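Local coordinates for IAA acetyltransferase (Bacillus cereus ATCC 14579, PDB 1Y9K), which probably transfers an acetyl group to an amine of its substrate, as other members of the GNAT family of N-acetyltransferases do, at residues K17-L22 against I49-L54; L21-S26 against N66-E71. All coordinates share one frame; numbering follows the deposited sequence.

In the fold
Interactions 1 and 2 take the same short helix, residues 17-23, and set it against two neighbouring antiparallel strands of the central sheet. Leu19 and Leu20, in the middle of the helix, lie over strand 48-56, while its last residues and the loop after it meet strand 61-69. Their centres are only about 5 Å apart, both about 8 Å from the centre of the chain. Backbone bonds between the strands, Val51 with Ala68 and Ile49 with Ala70, join the two contacts directly. Along the chain the helix comes first, then helix 27-36 and strand 38-43, then the two strands: the usual GNAT order, with helix 78-92 packed on the other side of this sheet.

Interaction 1: K17-L22 against I49-L54; sequences KSLLLL and IGVYVL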
loop_
_atom_site.group_PDB
_atom_site.type_symbol
_atom_site.label_atom_id
_atom_site.label_comp_id
_atom_site.label_asym_id
_atom_site.label_seq_id
_atom_site.Cartn_x
_atom_site.Cartn_y
_atom_site.Cartn_z
ATOM N N LYS A 17 4.017 -12.761 -2.492
ATOM C CA LYS A 17 4.480 -12.115 -3.733
ATOM C C LYS A 17 3.328 -11.970 -4.719
ATOM O O LYS A 17 3.170 -10.938 -5.367
ATOM C CB LYS A 17 5.591 -12.946 -4.380
ATOM C CG LYS A 17 6.994 -12.405 -4.181
ATOM C CD LYS A 17 8.030 -13.437 -4.631
ATOM C CE LYS A 17 9.383 -12.787 -4.943
ATOM N NZ LYS A 17 10.486 -13.796 -4.829
ATOM N N SER A 18 2.538 -13.036 -4.796
ATOM C CA SER A 18 1.296 -13.132 -5.544
ATOM C C SER A 18 0.415 -11.892 -5.441
ATOM O O SER A 18 0.126 -11.234 -6.445
ATOM C CB SER A 18 0.528 -14.370 -5.045
ATOM O OG SER A 18 0.851 -14.689 -3.686
ATOM N N LEU A 19 0.010 -11.563 -4.221
ATOM C CA LEU A 19 -0.875 -10.430 -3.982
ATOM C C LEU A 19 -0.152 -9.080 -4.072
ATOM O O LEU A 19 -0.740 -8.079 -4.497
ATOM C CB LEU A 19 -1.540 -10.603 -2.621
ATOM C CG LEU A 19 -2.941 -10.067 -2.381
ATOM C CD1 LEU A 19 -3.912 -10.528 -3.452
ATOM C CD2 LEU A 19 -3.363 -10.575 -1.029
ATOM N N LEU A 20 1.124 -9.059 -3.685
ATOM C CA LEU A 20 1.954 -7.861 -3.801
ATOM C C LEU A 20 2.163 -7.415 -5.254
ATOM O O LEU A 20 2.330 -6.219 -5.530
ATOM C CB LEU A 20 3.305 -8.079 -3.113
ATOM C CG LEU A 20 3.263 -8.154 -1.579
ATOM C CD1 LEU A 20 4.528 -8.792 -1.012
ATOM C CD2 LEU A 20 3.029 -6.780 -0.961
ATOM N N LEU A 21 2.152 -8.386 -6.171
ATOM C CA LEU A 21 2.332 -8.140 -7.600
ATOM C C LEU A 21 1.106 -7.481 -8.216
ATOM O O LEU A 21 1.176 -6.887 -9.283
ATOM C CB LEU A 21 2.674 -9.442 -8.327
ATOM C CG LEU A 21 4.153 -9.845 -8.299
ATOM C CD1 LEU A 21 4.338 -11.335 -8.611
ATOM C CD2 LEU A 21 4.949 -8.985 -9.267
ATOM N N LEU A 22 -0.012 -7.572 -7.513
ATOM C CA LEU A 22 -1.243 -6.927 -7.920
ATOM C C LEU A 22 -1.103 -5.408 -7.821
ATOM O O LEU A 22 -1.576 -4.673 -8.694
ATOM C CB LEU A 22 -2.388 -7.440 -7.051
ATOM C CG LEU A 22 -3.847 -7.202 -7.424
ATOM C CD1 LEU A 22 -4.146 -7.551 -8.879
ATOM C CD2 LEU A 22 -4.705 -8.026 -6.479
ATOM N N ILE A 49 -5.919 -12.782 1.598
ATOM C CA ILE A 49 -6.679 -11.997 0.614
ATOM C C ILE A 49 -6.356 -10.480 0.623
ATOM O O ILE A 49 -6.900 -9.704 -0.169
ATOM C CB ILE A 49 -8.213 -12.237 0.769
ATOM C CG1 ILE A 49 -8.661 -12.152 2.238
ATOM C CG2 ILE A 49 -8.605 -13.597 0.205
ATOM C CD1 ILE A 49 -8.650 -10.763 2.845
ATOM N N GLY A 50 -5.461 -10.079 1.518
ATOM C CA GLY A 50 -5.025 -8.701 1.643
ATOM C C GLY A 50 -3.607 -8.647 2.181
ATOM O O GLY A 50 -3.129 -9.595 2.815
ATOM N N VAL A 51 -2.922 -7.543 1.917
ATOM C CA VAL A 51 -1.566 -7.361 2.391
ATOM C C VAL A 51 -1.251 -5.871 2.447
ATOM O O VAL A 51 -1.911 -5.075 1.774
ATOM C CB VAL A 51 -0.543 -8.129 1.498
ATOM C CG1 VAL A 51 -0.559 -7.616 0.042
ATOM C CG2 VAL A 51 0.859 -8.094 2.097
ATOM N N TYR A 52 -0.284 -5.508 3.295
ATOM C CA TYR A 52 0.396 -4.220 3.226
ATOM C C TYR A 52 1.835 -4.331 3.760
ATOM O O TYR A 52 2.140 -5.203 4.578
ATOM C CB TYR A 52 -0.401 -3.106 3.926
ATOM C CG TYR A 52 -0.388 -3.119 5.454
ATOM C CD1 TYR A 52 0.700 -2.608 6.169
ATOM C CD2 TYR A 52 -1.484 -3.608 6.180
ATOM C CE1 TYR A 52 0.708 -2.598 7.569
ATOM C CE2 TYR A 52 -1.488 -3.599 7.576
ATOM C CZ TYR A 52 -0.385 -3.094 8.257
ATOM O OH TYR A 52 -0.374 -3.086 9.626
ATOM N N VAL A 53 2.713 -3.467 3.263
ATOM C CA VAL A 53 4.105 -3.404 3.689
ATOM C C VAL A 53 4.361 -1.978 4.177
ATOM O O VAL A 53 4.107 -1.001 3.454
ATOM C CB VAL A 53 5.093 -3.767 2.531
ATOM C CG1 VAL A 53 6.552 -3.716 2.988
ATOM C CG2 VAL A 53 4.786 -5.132 1.966
ATOM N N LEU A 54 4.841 -1.879 5.419
ATOM C CA LEU A 54 5.290 -0.623 6.021
ATOM C C LEU A 54 6.799 -0.523 5.935
ATOM O O LEU A 54 7.499 -1.491 6.209
ATOM C CB LEU A 54 4.861 -0.548 7.482
ATOM C CG LEU A 54 3.397 -0.195 7.713
ATOM C CD1 LEU A 54 3.075 -0.193 9.192
ATOM C CD2 LEU A 54 3.069 1.158 7.094
#
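With chi1 at -70°, Leu20 swings CG to lie opposite its carbonyl carbon, and its CD2 methyl drops between two valines of the strand. Val51 answers with chi1 of 62°, which tucks CG1 between its own backbone N and carbonyl carbon and turns that methyl to the helix. Leu20 CD2 is then 3.8 Å from Val51 CG1 and equally 3.8 Å from Val53 CG2, and the leucine side chain crosses both valines at about a right angle. Leu19, one residue earlier, behaves differently: it runs alongside Val51 in the opposite direction, with Leu19 CB 4.1 Å from Val51 CG1, and sends its tip on to the strand backbone. There Leu19 CD2 rests on the peptide link between Ile49 and Gly50, 3.3 Å from Gly50 N. Ile49 and Gly50 both face Ala42 in a classic beta bulge of strand 48-56.

This is the first helix of the GNAT fold lying across the central sheet: the axes of the two segments come within 8.4 Å and their directions differ by 75°. Val51 and Val53 point to the helix, whereas Tyr52 between them points to the far side of the sheet, where its hydroxyl is hydrogen-bonded to His85 and Thr89 of helix 78-92. On the near side, Ile30 of helix 27-36 also touches Leu20, and Tyr33 covers Val53.

Interaction 2: L21-S26 against N66-E71; sequences LLADPS and NIAVAE
The side-chain amide of Asn66 has the Ala23 methyl obliquely over one face, toward its oxygen, with Ala23 CB 3.2 Å from Asn66 OD1. Asp24 lies on that same side but nearer the nitrogen, Asp24 CB being 3.4 Å from Asn66 ND2. The nitrogen is also hydrogen-bonded to Leu20 O and Tyr33 OH, two bonds that fix the rotation of the amide; OD1 is buried here without a polar partner.

A second flat group, the carboxylate of Glu71, takes a Leu22 methyl squarely over its face, with Leu22 CD1 3.7 Å from Glu71 CD. Chi1 of -166° carries Leu22 CG away from its backbone N, and CD2 reaches within 3.2 Å of Val69 O. Ala23 CB also rests 4.0 Å from Ala68 CB.

The same Tyr33 OH bonds Asp24 OD2, Tyr132 OH bonds Asp24 OD1, and a weak bond runs from Ser26 N to Asp24 OD1 (3.4 Å). Ser26 itself N-caps helix 27-36. Thus the end of the first GNAT helix and the loop to helix 27-36 pack on strand 61-69, which leads into the Q-x-x-G-x-G turn (Gln74, its first residue, bonds Val69 O) that binds the acetyl-CoA pyrophosphate in this family, probably here too.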
loop_
_atom_site.group_PDB
_atom_site.type_symbol
_atom_site.label_atom_id
_atom_site.label_comp_id
_atom_site.label_asym_id
_atom_site.label_seq_id
_atom_site.Cartn_x
_atom_site.Cartn_y
_atom_site.Cartn_z
ATOM N N LEU A 21 2.152 -8.386 -6.171
ATOM C CA LEU A 21 2.332 -8.140 -7.600
ATOM C C LEU A 21 1.106 -7.481 -8.216
ATOM O O LEU A 21 1.176 -6.887 -9.283
ATOM C CB LEU A 21 2.674 -9.442 -8.327
ATOM C CG LEU A 21 4.153 -9.845 -8.299
ATOM C CD1 LEU A 21 4.338 -11.335 -8.611
ATOM C CD2 LEU A 21 4.949 -8.985 -9.267
ATOM N N LEU A 22 -0.012 -7.572 -7.513
ATOM C CA LEU A 22 -1.243 -6.927 -7.920
ATOM C C LEU A 22 -1.103 -5.408 -7.821
ATOM O O LEU A 22 -1.576 -4.673 -8.694
ATOM C CB LEU A 22 -2.388 -7.440 -7.051
ATOM C CG LEU A 22 -3.847 -7.202 -7.424
ATOM C CD1 LEU A 22 -4.146 -7.551 -8.879
ATOM C CD2 LEU A 22 -4.705 -8.026 -6.479
ATOM N N ALA A 23 -0.424 -4.950 -6.770
ATOM C CA ALA A 23 -0.221 -3.523 -6.540
ATOM C C ALA A 23 1.085 -3.027 -7.155
ATOM O O ALA A 23 1.197 -1.851 -7.503
ATOM C CB ALA A 23 -0.259 -3.218 -5.050
ATOM N N ASP A 24 2.063 -3.925 -7.286
ATOM C CA ASP A 24 3.394 -3.561 -7.777
ATOM C C ASP A 24 3.922 -4.616 -8.753
ATOM O O ASP A 24 4.408 -5.666 -8.328
ATOM C CB ASP A 24 4.344 -3.357 -6.597
ATOM C CG ASP A 24 5.695 -2.815 -7.000
ATOM O OD1 ASP A 24 6.018 -2.762 -8.197
ATOM O OD2 ASP A 24 6.457 -2.443 -6.099
ATOM N N PRO A 25 3.826 -4.331 -10.068
ATOM C CA PRO A 25 4.114 -5.286 -11.154
ATOM C C PRO A 25 5.527 -5.865 -11.199
ATOM O O PRO A 25 5.750 -6.839 -11.900
ATOM C CB PRO A 25 3.850 -4.463 -12.427
ATOM C CG PRO A 25 2.948 -3.369 -11.991
ATOM C CD PRO A 25 3.384 -3.030 -10.605
ATOM N N SER A 26 6.468 -5.289 -10.465
ATOM C CA SER A 26 7.851 -5.754 -10.531
ATOM C C SER A 26 8.287 -6.498 -9.258
ATOM O O SER A 26 8.121 -6.001 -8.138
ATOM C CB SER A 26 8.790 -4.588 -10.855
ATOM O OG SER A 26 10.068 -4.759 -10.263
ATOM N N ASN A 66 3.248 -0.810 -0.294
ATOM C CA ASN A 66 2.410 -1.701 -1.070
ATOM C C ASN A 66 1.214 -2.026 -0.214
ATOM O O ASN A 66 1.351 -2.299 0.978
ATOM C CB ASN A 66 3.176 -2.984 -1.437
ATOM C CG ASN A 66 2.480 -3.806 -2.512
ATOM O OD1 ASN A 66 1.292 -4.117 -2.403
ATOM N ND2 ASN A 66 3.228 -4.194 -3.537
ATOM N N ILE A 67 0.037 -1.938 -0.815
ATOM C CA ILE A 67 -1.202 -2.386 -0.192
ATOM C C ILE A 67 -2.050 -3.033 -1.296
ATOM O O ILE A 67 -2.186 -2.477 -2.381
ATOM C CB ILE A 67 -1.930 -1.242 0.577
ATOM C CG1 ILE A 67 -3.232 -1.743 1.206
ATOM C CG2 ILE A 67 -2.154 -0.012 -0.313
ATOM C CD1 ILE A 67 -3.684 -0.916 2.397
ATOM N N ALA A 68 -2.574 -4.228 -1.029
ATOM C CA ALA A 68 -3.278 -4.997 -2.054
ATOM C C ALA A 68 -4.362 -5.845 -1.439
ATOM O O ALA A 68 -4.186 -6.388 -0.348
ATOM C CB ALA A 68 -2.300 -5.888 -2.855
ATOM N N VAL A 69 -5.477 -5.938 -2.161
ATOM C CA VAL A 69 -6.619 -6.764 -1.810
ATOM C C VAL A 69 -6.901 -7.659 -3.022
ATOM O O VAL A 69 -6.735 -7.225 -4.167
ATOM C CB VAL A 69 -7.855 -5.887 -1.453
ATOM C CG1 VAL A 69 -9.113 -6.740 -1.243
ATOM C CG2 VAL A 69 -7.574 -5.039 -0.201
ATOM N N ALA A 70 -7.288 -8.911 -2.769
ATOM C CA ALA A 70 -7.641 -9.846 -3.829
ATOM C C ALA A 70 -8.702 -9.217 -4.717
ATOM O O ALA A 70 -9.639 -8.593 -4.213
ATOM C CB ALA A 70 -8.129 -11.185 -3.243
ATOM N N GLU A 71 -8.531 -9.372 -6.035
ATOM C CA GLU A 71 -9.389 -8.727 -7.039
ATOM C C GLU A 71 -10.878 -8.978 -6.811
ATOM O O GLU A 71 -11.670 -8.041 -6.844
ATOM C CB GLU A 71 -9.002 -9.163 -8.463
ATOM C CG GLU A 71 -7.740 -8.487 -9.028
ATOM C CD GLU A 71 -7.092 -9.278 -10.189
ATOM O OE1 GLU A 71 -6.712 -10.477 -9.992
ATOM O OE2 GLU A 71 -6.953 -8.687 -11.290
#